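Local coordinates for protein C-glycoside 3-oxidase (Microbacterium trichothecenolyticum, PDB 7DVE) that oxidises the C3 hydroxyl of the sugar in C-glycosides such as isoorientin and mangiferin, using bound FAD and passing the electrons to oxygen to give hydrogen peroxide, at residues Leu112-Phe117 with Val436-Ala441; Ser171-Ile176 with Ser325-Val330; Asn296-Ile301 with Thr483-Asn488. One frame throughout, in Å; residues are numbered along the deposited sequence.

Distant loops of this FAD-dependent GMC oxidoreductase meet in three places, and the chain visits them in the order 112-117, 171-176, 296-301, 325-330, 436-441, 483-488. Interactions 1 and 3 are neighbours in the interior, their centres about 12 Å apart. They are sewn together by Gly440 N to Asp297 OD2 and by Met437 N to Gln300 O, where strands 300-307 and 427-436 pair in the large antiparallel sheet. Interaction 2 lies farther out, its centre about 29 Å from that of interaction 1 and about 26 Å from that of interaction 3, yet Val330 begins another strand of the same sheet. One sheet thus links a flavin-side junction to the periphery.

Interaction 1. Residues Leu112-Phe117 with Val436-Ala441; sequences LPVAAF and VMPLGA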
loop_
_atom_site.group_PDB
_atom_site.type_symbol
_atom_site.label_atom_id
_atom_site.label_comp_id
_atom_site.label_asym_id
_atom_site.label_seq_id
_atom_site.Cartn_x
_atom_site.Cartn_y
_atom_site.Cartn_z
ATOM N N LEU A 112 -15.269 -5.082 7.758
ATOM C CA LEU A 112 -14.278 -4.038 7.508
ATOM C C LEU A 112 -15.021 -2.789 7.048
ATOM O O LEU A 112 -15.014 -2.454 5.854
ATOM C CB LEU A 112 -13.260 -4.493 6.465
ATOM C CG LEU A 112 -12.326 -5.651 6.855
ATOM C CD1 LEU A 112 -11.482 -6.064 5.649
ATOM C CD2 LEU A 112 -11.414 -5.213 7.996
ATOM N N PRO A 113 -15.680 -2.075 7.967
ATOM C CA PRO A 113 -16.613 -1.013 7.522
ATOM C C PRO A 113 -15.980 0.039 6.623
ATOM O O PRO A 113 -16.644 0.485 5.679
ATOM C CB PRO A 113 -17.145 -0.410 8.841
ATOM C CG PRO A 113 -16.566 -1.211 9.969
ATOM C CD PRO A 113 -15.866 -2.423 9.393
ATOM N N VAL A 114 -14.714 0.422 6.844
ATOM C CA VAL A 114 -14.083 1.432 5.994
ATOM C C VAL A 114 -12.970 0.865 5.099
ATOM O O VAL A 114 -12.010 1.572 4.762
ATOM C CB VAL A 114 -13.540 2.606 6.844
ATOM C CG1 VAL A 114 -14.694 3.350 7.520
ATOM C CG2 VAL A 114 -12.494 2.119 7.858
ATOM N N ALA A 115 -13.086 -0.393 4.686
ATOM C CA ALA A 115 -12.277 -0.891 3.576
ATOM C C ALA A 115 -12.395 0.059 2.396
ATOM O O ALA A 115 -13.505 0.384 1.971
ATOM C CB ALA A 115 -12.737 -2.297 3.163
ATOM N N ALA A 116 -11.244 0.504 1.860
ATOM C CA ALA A 116 -11.222 1.570 0.866
ATOM C C ALA A 116 -10.376 1.190 -0.347
ATOM O O ALA A 116 -9.629 0.211 -0.336
ATOM C CB ALA A 116 -10.723 2.885 1.475
ATOM N N PHE A 117 -10.524 1.994 -1.408
ATOM C CA PHE A 117 -9.851 1.811 -2.684
ATOM C C PHE A 117 -9.498 3.178 -3.253
ATOM O O PHE A 117 -10.072 4.195 -2.854
ATOM C CB PHE A 117 -10.726 1.081 -3.711
ATOM C CG PHE A 117 -11.501 -0.077 -3.155
ATOM C CD1 PHE A 117 -12.750 0.121 -2.575
ATOM C CD2 PHE A 117 -11.000 -1.364 -3.246
ATOM C CE1 PHE A 117 -13.458 -0.914 -2.074
ATOM C CE2 PHE A 117 -11.726 -2.436 -2.735
ATOM C CZ PHE A 117 -12.958 -2.205 -2.153
ATOM N N VAL A 436 -9.632 3.587 18.834
ATOM C CA VAL A 436 -9.488 2.449 17.922
ATOM C C VAL A 436 -10.248 2.781 16.634
ATOM O O VAL A 436 -11.473 2.875 16.644
ATOM C CB VAL A 436 -10.003 1.137 18.546
ATOM C CG1 VAL A 436 -9.730 -0.048 17.594
ATOM C CG2 VAL A 436 -9.344 0.867 19.904
ATOM N N MET A 437 -9.525 2.940 15.518
ATOM C CA MET A 437 -10.147 3.290 14.242
ATOM C C MET A 437 -11.082 2.165 13.777
ATOM O O MET A 437 -10.926 1.024 14.178
ATOM C CB MET A 437 -9.072 3.526 13.185
ATOM C CG MET A 437 -8.227 4.791 13.368
ATOM S SD MET A 437 -9.201 6.277 13.457
ATOM C CE MET A 437 -9.879 6.327 11.796
ATOM N N PRO A 438 -12.068 2.454 12.931
ATOM C CA PRO A 438 -12.911 1.366 12.415
ATOM C C PRO A 438 -12.116 0.428 11.511
ATOM O O PRO A 438 -11.219 0.844 10.768
ATOM C CB PRO A 438 -14.022 2.082 11.629
ATOM C CG PRO A 438 -13.668 3.522 11.591
ATOM C CD PRO A 438 -12.543 3.795 12.557
ATOM N N LEU A 439 -12.478 -0.854 11.560
ATOM C CA LEU A 439 -11.720 -1.861 10.838
ATOM C C LEU A 439 -11.670 -1.528 9.355
ATOM O O LEU A 439 -12.648 -1.043 8.778
ATOM C CB LEU A 439 -12.316 -3.247 11.063
ATOM C CG LEU A 439 -12.280 -3.606 12.550
ATOM C CD1 LEU A 439 -12.973 -4.938 12.831
ATOM C CD2 LEU A 439 -10.854 -3.614 13.069
ATOM N N GLY A 440 -10.505 -1.773 8.751
ATOM C CA GLY A 440 -10.228 -1.322 7.408
ATOM C C GLY A 440 -9.528 0.014 7.346
ATOM O O GLY A 440 -8.968 0.359 6.296
ATOM N N ALA A 441 -9.523 0.771 8.443
ATOM C CA ALA A 441 -8.940 2.100 8.421
ATOM C C ALA A 441 -7.449 2.085 8.109
ATOM O O ALA A 441 -6.948 3.073 7.588
ATOM C CB ALA A 441 -9.176 2.795 9.754
#
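Val114 and Leu439 illustrate how two beta turns can dock through their central peptides. Residues Leu112 to Ala115 form a type I turn and Pro438 to Ala441 a type II turn. One polar bond crosses between them: Val114 N gives its hydrogen to Leu439 O at 3.2 Å, with an N-H...O angle of 163°. The donor lies almost on the extension of the carbonyl bond. Each turn is closed by its own backbone bond, Ala115 N to Leu112 O and Ala441 N to Pro438 O, so the donor and acceptor of the crossing bond are presented by two internally bonded turns.

Apolar contacts surround this bond. Val114 CG2 reaches in over the second turn, 3.3 Å from Ala441 N and 3.9 Å from Ala441 CB, while also approaching Pro438 CB at 4.1 Å. The torsion of Val114 (chi1 -65°) sets CG1 opposite the carbonyl carbon and brings CG2 round to the neighbouring turn. On the other flank the Leu112 side chain runs at about a right angle to that of Leu439, its CD2 methyl lying 3.8 Å from Leu439 CB. The edge of the Pro113 ring adds CD at 4.0 Å from the same Leu439 CB.

Close backbone approach is the third element. Gly440, with phi at 93°, occupies the third position of its turn, and its CA comes within 4.4 Å of Ala115 CA, with no side chain intervening. Tyr445 OH is hydrogen-bonded to both Gly440 O and Ala116 N, adding a second tie between the segments.

A glycine at the third position is the classic signature of a type II turn, and here that turn packs the loop following strand 427-436 against the turn that leads into strand 116-117, near His444, the probable proton acceptor.

Interaction 2. Residues Ser171-Ile176 with Ser325-Val330; sequences SPYAGI and SEYTGV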
loop_
_atom_site.group_PDB
_atom_site.type_symbol
_atom_site.label_atom_id
_atom_site.label_comp_id
_atom_site.label_asym_id
_atom_site.label_seq_id
_atom_site.Cartn_x
_atom_site.Cartn_y
_atom_site.Cartn_z
ATOM N N SER A 171 15.502 19.937 10.043
ATOM C CA SER A 171 14.545 20.869 10.608
ATOM C C SER A 171 14.882 21.167 12.071
ATOM O O SER A 171 15.519 20.357 12.750
ATOM C CB SER A 171 13.123 20.324 10.515
ATOM O OG SER A 171 12.765 19.687 11.707
ATOM N N PRO A 172 14.458 22.329 12.576
ATOM C CA PRO A 172 14.770 22.679 13.975
ATOM C C PRO A 172 14.252 21.675 14.998
ATOM O O PRO A 172 14.826 21.569 16.093
ATOM C CB PRO A 172 14.106 24.055 14.159
ATOM C CG PRO A 172 13.655 24.511 12.790
ATOM C CD PRO A 172 13.980 23.472 11.777
ATOM N N TYR A 173 13.201 20.922 14.685
ATOM C CA TYR A 173 12.665 19.944 15.619
ATOM C C TYR A 173 13.187 18.535 15.358
ATOM O O TYR A 173 12.624 17.566 15.879
ATOM C CB TYR A 173 11.134 19.989 15.586
ATOM C CG TYR A 173 10.627 21.394 15.850
ATOM C CD1 TYR A 173 10.961 22.060 17.034
ATOM C CD2 TYR A 173 9.883 22.088 14.892
ATOM C CE1 TYR A 173 10.537 23.361 17.275
ATOM C CE2 TYR A 173 9.445 23.397 15.132
ATOM C CZ TYR A 173 9.781 24.022 16.325
ATOM O OH TYR A 173 9.355 25.300 16.582
ATOM N N ALA A 174 14.255 18.407 14.569
ATOM C CA ALA A 174 14.839 17.098 14.285
ATOM C C ALA A 174 15.311 16.416 15.566
ATOM O O ALA A 174 16.066 16.995 16.354
ATOM C CB ALA A 174 16.011 17.246 13.313
ATOM N N GLY A 175 14.859 15.187 15.778
ATOM C CA GLY A 175 15.366 14.365 16.850
ATOM C C GLY A 175 14.675 14.499 18.194
ATOM O O GLY A 175 14.968 13.699 19.091
ATOM N N ILE A 176 13.776 15.470 18.370
ATOM C CA ILE A 176 13.136 15.664 19.673
ATOM C C ILE A 176 12.290 14.449 20.042
ATOM O O ILE A 176 12.339 13.947 21.172
ATOM C CB ILE A 176 12.283 16.944 19.668
ATOM C CG1 ILE A 176 13.173 18.178 19.563
ATOM C CG2 ILE A 176 11.464 17.019 20.940
ATOM C CD1 ILE A 176 12.403 19.477 19.694
ATOM N N SER A 325 5.514 20.205 5.099
ATOM C CA SER A 325 6.251 21.020 6.034
ATOM C C SER A 325 7.346 20.179 6.679
ATOM O O SER A 325 7.381 18.948 6.560
ATOM C CB SER A 325 5.322 21.550 7.104
ATOM O OG SER A 325 4.864 20.418 7.837
ATOM N N GLU A 326 8.236 20.850 7.402
ATOM C CA GLU A 326 9.383 20.185 8.002
ATOM C C GLU A 326 9.350 20.534 9.471
ATOM O O GLU A 326 9.975 21.508 9.893
ATOM C CB GLU A 326 10.687 20.599 7.298
ATOM C CG GLU A 326 10.623 20.137 5.813
ATOM C CD GLU A 326 11.891 20.327 5.025
ATOM O OE1 GLU A 326 12.984 20.354 5.621
ATOM O OE2 GLU A 326 11.781 20.449 3.789
ATOM N N TYR A 327 8.589 19.756 10.235
ATOM C CA TYR A 327 8.539 19.935 11.679
ATOM C C TYR A 327 9.250 18.754 12.325
ATOM O O TYR A 327 10.471 18.656 12.205
ATOM C CB TYR A 327 7.090 20.106 12.174
ATOM C CG TYR A 327 6.419 21.348 11.591
ATOM C CD1 TYR A 327 7.033 22.597 11.653
ATOM C CD2 TYR A 327 5.183 21.270 10.968
ATOM C CE1 TYR A 327 6.435 23.717 11.109
ATOM C CE2 TYR A 327 4.578 22.392 10.425
ATOM C CZ TYR A 327 5.202 23.600 10.496
ATOM O OH TYR A 327 4.595 24.698 9.940
ATOM N N THR A 328 8.528 17.861 12.998
ATOM C CA THR A 328 9.174 16.774 13.724
ATOM C C THR A 328 9.436 15.545 12.865
ATOM O O THR A 328 10.167 14.655 13.306
ATOM C CB THR A 328 8.341 16.335 14.953
ATOM O OG1 THR A 328 7.024 15.961 14.544
ATOM C CG2 THR A 328 8.268 17.428 16.010
ATOM N N GLY A 329 8.866 15.459 11.667
ATOM C CA GLY A 329 9.105 14.292 10.839
ATOM C C GLY A 329 8.237 13.103 11.226
ATOM O O GLY A 329 7.094 13.243 11.688
ATOM N N VAL A 330 8.797 11.911 11.004
ATOM C CA VAL A 330 8.153 10.636 11.298
ATOM C C VAL A 330 9.182 9.758 12.004
ATOM O O VAL A 330 10.288 9.554 11.490
ATOM C CB VAL A 330 7.624 9.936 10.022
ATOM C CG1 VAL A 330 6.822 8.689 10.366
ATOM C CG2 VAL A 330 6.761 10.884 9.182
#
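A pair of overlapping beta turns leading into helix 176-183 is the element at work where Ser171 and Tyr173 meet Tyr327 and Thr328. Ser171 to Ala174 make a type I turn, Tyr173 to Ile176 a type II turn, and Gly175 stands at the N-cap of the helix. Opposite them runs the irregular loop that enters strand 330-333.

The polar heart of the contact is the Ser171 hydroxyl. Its OG donates to Tyr327 O over a short 2.6 Å, approaching in the carbonyl plane at a C=O...O angle of 151°. The same OG receives a weak bond from Tyr173 N at 3.3 Å, the pairing of an ST turn. With chi1 at 95°, away from the usual staggered values, the hydroxyl is swung toward the Tyr327 carbonyl. Beside it, Ser171 CB rests 3.4 Å from Glu326 O and 4.0 Å from Glu326 CB.

Tyr173 supplies the apolar half. Its CB touches Thr328 CG2 at 3.9 Å; that methyl stands opposite the carbonyl carbon of Thr328, which brings it against the turn. The Tyr173 ring turns an edge to the backbone of the loop, with CD2 4.1 Å from Tyr327 CA. Farther along the same edge, Tyr173 CE2 lies 4.3 Å from Tyr327 CD1. Elsewhere the Tyr173 ring is stacked with Phe310, while the carboxylate of Glu326 turns to Arg204 in a salt bridge through OE2.

Donating to one segment and accepting, if weakly, within its own, the buried Ser171 hydroxyl couples the shape of the turn to the position of the Tyr327 carbonyl: a single polar atom serves both segments, and hydrocarbon contacts on its flank probably shield the bond in part.

Interaction 3. Residues Asn296-Ile301 with Thr483-Asn488; sequences NDQAQI and TATACN. With FAD (flavin-adenine dinucleotide), chain C.
The carboxamide of Gln298 has the carbonyl oxygen of Ala486 over one face, with Ala486 O 3.1 Å from Gln298 CD, and hydrogen-bonding partners along its edge. At the nitrogen end each N-H finds its own acceptor, both close to the amide plane. Through the hydrogen on the OE1 side, Gln298 NE2 makes a nearly straight bond (165°) to Cys487 O at 2.8 Å, although it meets that carbonyl from above its plane; through the other, NE2 bonds Thr485 OG1 at 3.3 Å, more bent (139°). At the oxygen end OE1 is hydrogen-bonded to His444 ND1. Beyond CG the Gln298 chain is extended (chi2 168°), which carries the amide across to the opposite loop. A second flat group, the flavin, has the Asn488 side chain above its plane but beyond the rim of the pyrimidine portion: Asn488 CB lies 3.2 Å from FAD N3, while ND2 is hydrogen-bonded to Gln344 OE1.

Gln298 belongs to the second shell of a GMC oxidoreductase active site, where a histidine and a neighbouring histidine or asparagine usually face the flavin; Asn488 touches the flavin directly. His444 is the probable proton acceptor, and the position of Asn488 is consistent with the partner role. Gripped at both ends, the Gln298 amide has its rotation fixed and probably helps to orient the His444 ring.

Water extends the junction toward Asn296. Asn296 OD1 accepts from two waters, each at 2.8 Å; the first also donates to Thr485 O, and the second to Thr483 O at 2.7 Å. Thr485 OG1 donates to this second water at 2.8 Å while accepting from Gln298, so one hydroxyl relays between the amide and the solvent bridge. Asn296 ND2 is hydrogen-bonded to Tyr294 O, helping to set its amide flip.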
loop_
_atom_site.group_PDB
_atom_site.type_symbol
_atom_site.label_atom_id
_atom_site.label_comp_id
_atom_site.label_asym_id
_atom_site.label_seq_id
_atom_site.Cartn_x
_atom_site.Cartn_y
_atom_site.Cartn_z
ATOM N N ASN A 296 -6.481 -10.007 5.843
ATOM C CA ASN A 296 -6.231 -9.377 7.133
ATOM C C ASN A 296 -5.955 -7.886 6.993
ATOM O O ASN A 296 -5.161 -7.454 6.146
ATOM C CB ASN A 296 -5.090 -10.072 7.900
ATOM C CG ASN A 296 -3.769 -10.136 7.111
ATOM O OD1 ASN A 296 -2.783 -9.459 7.455
ATOM N ND2 ASN A 296 -3.733 -11.003 6.086
ATOM N N ASP A 297 -6.641 -7.120 7.827
ATOM C CA ASP A 297 -6.425 -5.699 8.049
ATOM C C ASP A 297 -5.632 -5.533 9.348
ATOM O O ASP A 297 -5.556 -6.451 10.169
ATOM C CB ASP A 297 -7.788 -4.987 8.085
ATOM C CG ASP A 297 -7.733 -3.560 8.595
ATOM O OD1 ASP A 297 -7.235 -2.673 7.863
ATOM O OD2 ASP A 297 -8.271 -3.304 9.704
ATOM N N GLN A 298 -5.005 -4.369 9.511
ATOM C CA GLN A 298 -4.218 -4.058 10.708
ATOM C C GLN A 298 -5.010 -3.073 11.567
ATOM O O GLN A 298 -5.066 -1.875 11.257
ATOM C CB GLN A 298 -2.846 -3.482 10.342
ATOM C CG GLN A 298 -1.869 -4.440 9.622
ATOM C CD GLN A 298 -0.665 -3.676 9.044
ATOM O OE1 GLN A 298 -0.625 -2.450 9.124
ATOM N NE2 GLN A 298 0.305 -4.392 8.461
ATOM N N ALA A 299 -5.622 -3.569 12.647
ATOM C CA ALA A 299 -6.342 -2.685 13.566
ATOM C C ALA A 299 -5.442 -1.521 13.977
ATOM O O ALA A 299 -4.269 -1.716 14.311
ATOM C CB ALA A 299 -6.815 -3.467 14.794
ATOM N N GLN A 300 -5.988 -0.302 13.919
ATOM C CA GLN A 300 -5.209 0.924 14.062
ATOM C C GLN A 300 -5.717 1.719 15.256
ATOM O O GLN A 300 -6.930 1.960 15.382
ATOM C CB GLN A 300 -5.300 1.766 12.793
ATOM C CG GLN A 300 -4.573 3.111 12.874
ATOM C CD GLN A 300 -4.622 3.919 11.577
ATOM O OE1 GLN A 300 -5.501 3.741 10.725
ATOM N NE2 GLN A 300 -3.684 4.820 11.439
ATOM N N ILE A 301 -4.795 2.104 16.133
ATOM C CA ILE A 301 -5.089 2.884 17.333
ATOM C C ILE A 301 -4.333 4.197 17.193
ATOM O O ILE A 301 -3.143 4.192 16.873
ATOM C CB ILE A 301 -4.671 2.148 18.624
ATOM C CG1 ILE A 301 -5.426 0.817 18.785
ATOM C CG2 ILE A 301 -4.943 3.032 19.848
ATOM C CD1 ILE A 301 -4.696 -0.426 18.289
ATOM N N THR A 483 2.160 -13.690 5.850
ATOM C CA THR A 483 2.356 -13.703 7.290
ATOM C C THR A 483 1.455 -12.668 7.970
ATOM O O THR A 483 0.786 -11.855 7.326
ATOM C CB THR A 483 3.819 -13.423 7.606
ATOM O OG1 THR A 483 4.164 -12.179 6.989
ATOM C CG2 THR A 483 4.733 -14.566 7.056
ATOM N N ALA A 484 1.434 -12.729 9.299
ATOM C CA ALA A 484 0.693 -11.787 10.123
ATOM C C ALA A 484 1.625 -10.619 10.406
ATOM O O ALA A 484 2.651 -10.797 11.070
ATOM C CB ALA A 484 0.222 -12.471 11.406
ATOM N N THR A 485 1.310 -9.440 9.858
ATOM C CA THR A 485 2.207 -8.299 9.930
ATOM C C THR A 485 1.497 -7.124 10.598
ATOM O O THR A 485 0.271 -7.015 10.550
ATOM C CB THR A 485 2.720 -7.856 8.524
ATOM O OG1 THR A 485 1.616 -7.308 7.770
ATOM C CG2 THR A 485 3.373 -9.007 7.744
ATOM N N ALA A 486 2.277 -6.253 11.237
ATOM C CA ALA A 486 1.789 -4.968 11.716
ATOM C C ALA A 486 2.306 -3.779 10.917
ATOM O O ALA A 486 1.646 -2.743 10.897
ATOM C CB ALA A 486 2.172 -4.766 13.184
ATOM N N CYS A 487 3.466 -3.892 10.272
ATOM C CA CYS A 487 4.124 -2.724 9.697
ATOM C C CYS A 487 3.493 -2.374 8.359
ATOM O O CYS A 487 2.756 -3.156 7.771
ATOM C CB CYS A 487 5.633 -2.970 9.509
ATOM S SG CYS A 487 6.006 -4.286 8.357
ATOM N N ASN A 488 3.801 -1.188 7.865
ATOM C CA ASN A 488 3.181 -0.748 6.627
ATOM C C ASN A 488 3.651 -1.672 5.509
ATOM O O ASN A 488 4.847 -1.984 5.429
ATOM C CB ASN A 488 3.518 0.716 6.350
ATOM C CG ASN A 488 3.590 1.539 7.635
ATOM O OD1 ASN A 488 4.486 1.335 8.452
ATOM N ND2 ASN A 488 2.640 2.455 7.828
HETATM P PA FAD C . -2.929 0.141 -5.295
HETATM O O1A FAD C . -4.351 0.130 -4.873
HETATM O O2A FAD C . -2.015 1.147 -4.706
HETATM O O5B FAD C . -3.034 0.280 -6.898
HETATM C C5B FAD C . -3.821 -0.665 -7.629
HETATM C C4B FAD C . -4.325 -0.037 -8.902
HETATM O O4B FAD C . -5.045 -1.095 -9.600
HETATM C C3B FAD C . -5.374 1.054 -8.607
HETATM O O3B FAD C . -4.986 2.254 -9.305
HETATM C C2B FAD C . -6.636 0.443 -9.235
HETATM O O2B FAD C . -7.465 1.437 -9.841
HETATM C C1B FAD C . -6.070 -0.438 -10.331
HETATM N N9A FAD C . -7.079 -1.471 -10.765
HETATM C C8A FAD C . -7.704 -2.262 -9.878
HETATM N N7A FAD C . -8.527 -3.079 -10.544
HETATM C C5A FAD C . -8.425 -2.800 -11.846
HETATM C C6A FAD C . -9.022 -3.344 -12.915
HETATM N N6A FAD C . -9.885 -4.330 -12.671
HETATM N N1A FAD C . -8.771 -2.928 -14.172
HETATM C C2A FAD C . -7.853 -1.891 -14.346
HETATM N N3A FAD C . -7.227 -1.343 -13.211
HETATM C C4A FAD C . -7.525 -1.808 -11.986
HETATM N N1 FAD C . 1.185 2.244 2.851
HETATM C C2 FAD C . 2.429 2.117 3.444
HETATM O O2 FAD C . 3.085 1.113 3.193
HETATM N N3 FAD C . 2.903 3.112 4.315
HETATM C C4 FAD C . 2.130 4.271 4.550
HETATM O O4 FAD C . 2.568 5.149 5.300
HETATM C C4X FAD C . 0.883 4.381 3.946
HETATM N N5 FAD C . 0.064 5.438 4.172
HETATM C C5X FAD C . -1.087 5.569 3.451
HETATM C C6 FAD C . -1.882 6.726 3.565
HETATM C C7 FAD C . -3.028 6.912 2.800
HETATM C C7M FAD C . -3.876 8.201 2.943
HETATM C C8 FAD C . -3.412 5.919 1.897
HETATM C C8M FAD C . -4.682 6.110 1.047
HETATM C C9 FAD C . -2.634 4.759 1.781
HETATM C C9A FAD C . -1.475 4.570 2.557
HETATM N N10 FAD C . -0.731 3.445 2.463
HETATM C C10 FAD C . 0.438 3.360 3.101
HETATM C "C1'" FAD C . -1.139 2.272 1.638
HETATM C "C2'" FAD C . -0.505 2.202 0.243
HETATM O "O2'" FAD C . -1.019 3.290 -0.544
HETATM C "C3'" FAD C . -0.793 0.812 -0.418
HETATM O "O3'" FAD C . -0.226 -0.235 0.383
HETATM C "C4'" FAD C . -0.132 0.702 -1.793
HETATM O "O4'" FAD C . -0.600 1.749 -2.630
HETATM C "C5'" FAD C . -0.481 -0.660 -2.452
HETATM O "O5'" FAD C . -0.048 -0.677 -3.827
HETATM P P FAD C . -0.696 -1.634 -4.960
HETATM O O1P FAD C . -0.231 -1.275 -6.328
HETATM O O2P FAD C . -0.492 -3.012 -4.464
HETATM O O3P FAD C . -2.278 -1.310 -5.061
HETATM O O HOH W 1 -2.048 -8.728 10.019
HETATM O O HOH W 2 -0.028 -9.350 6.926
#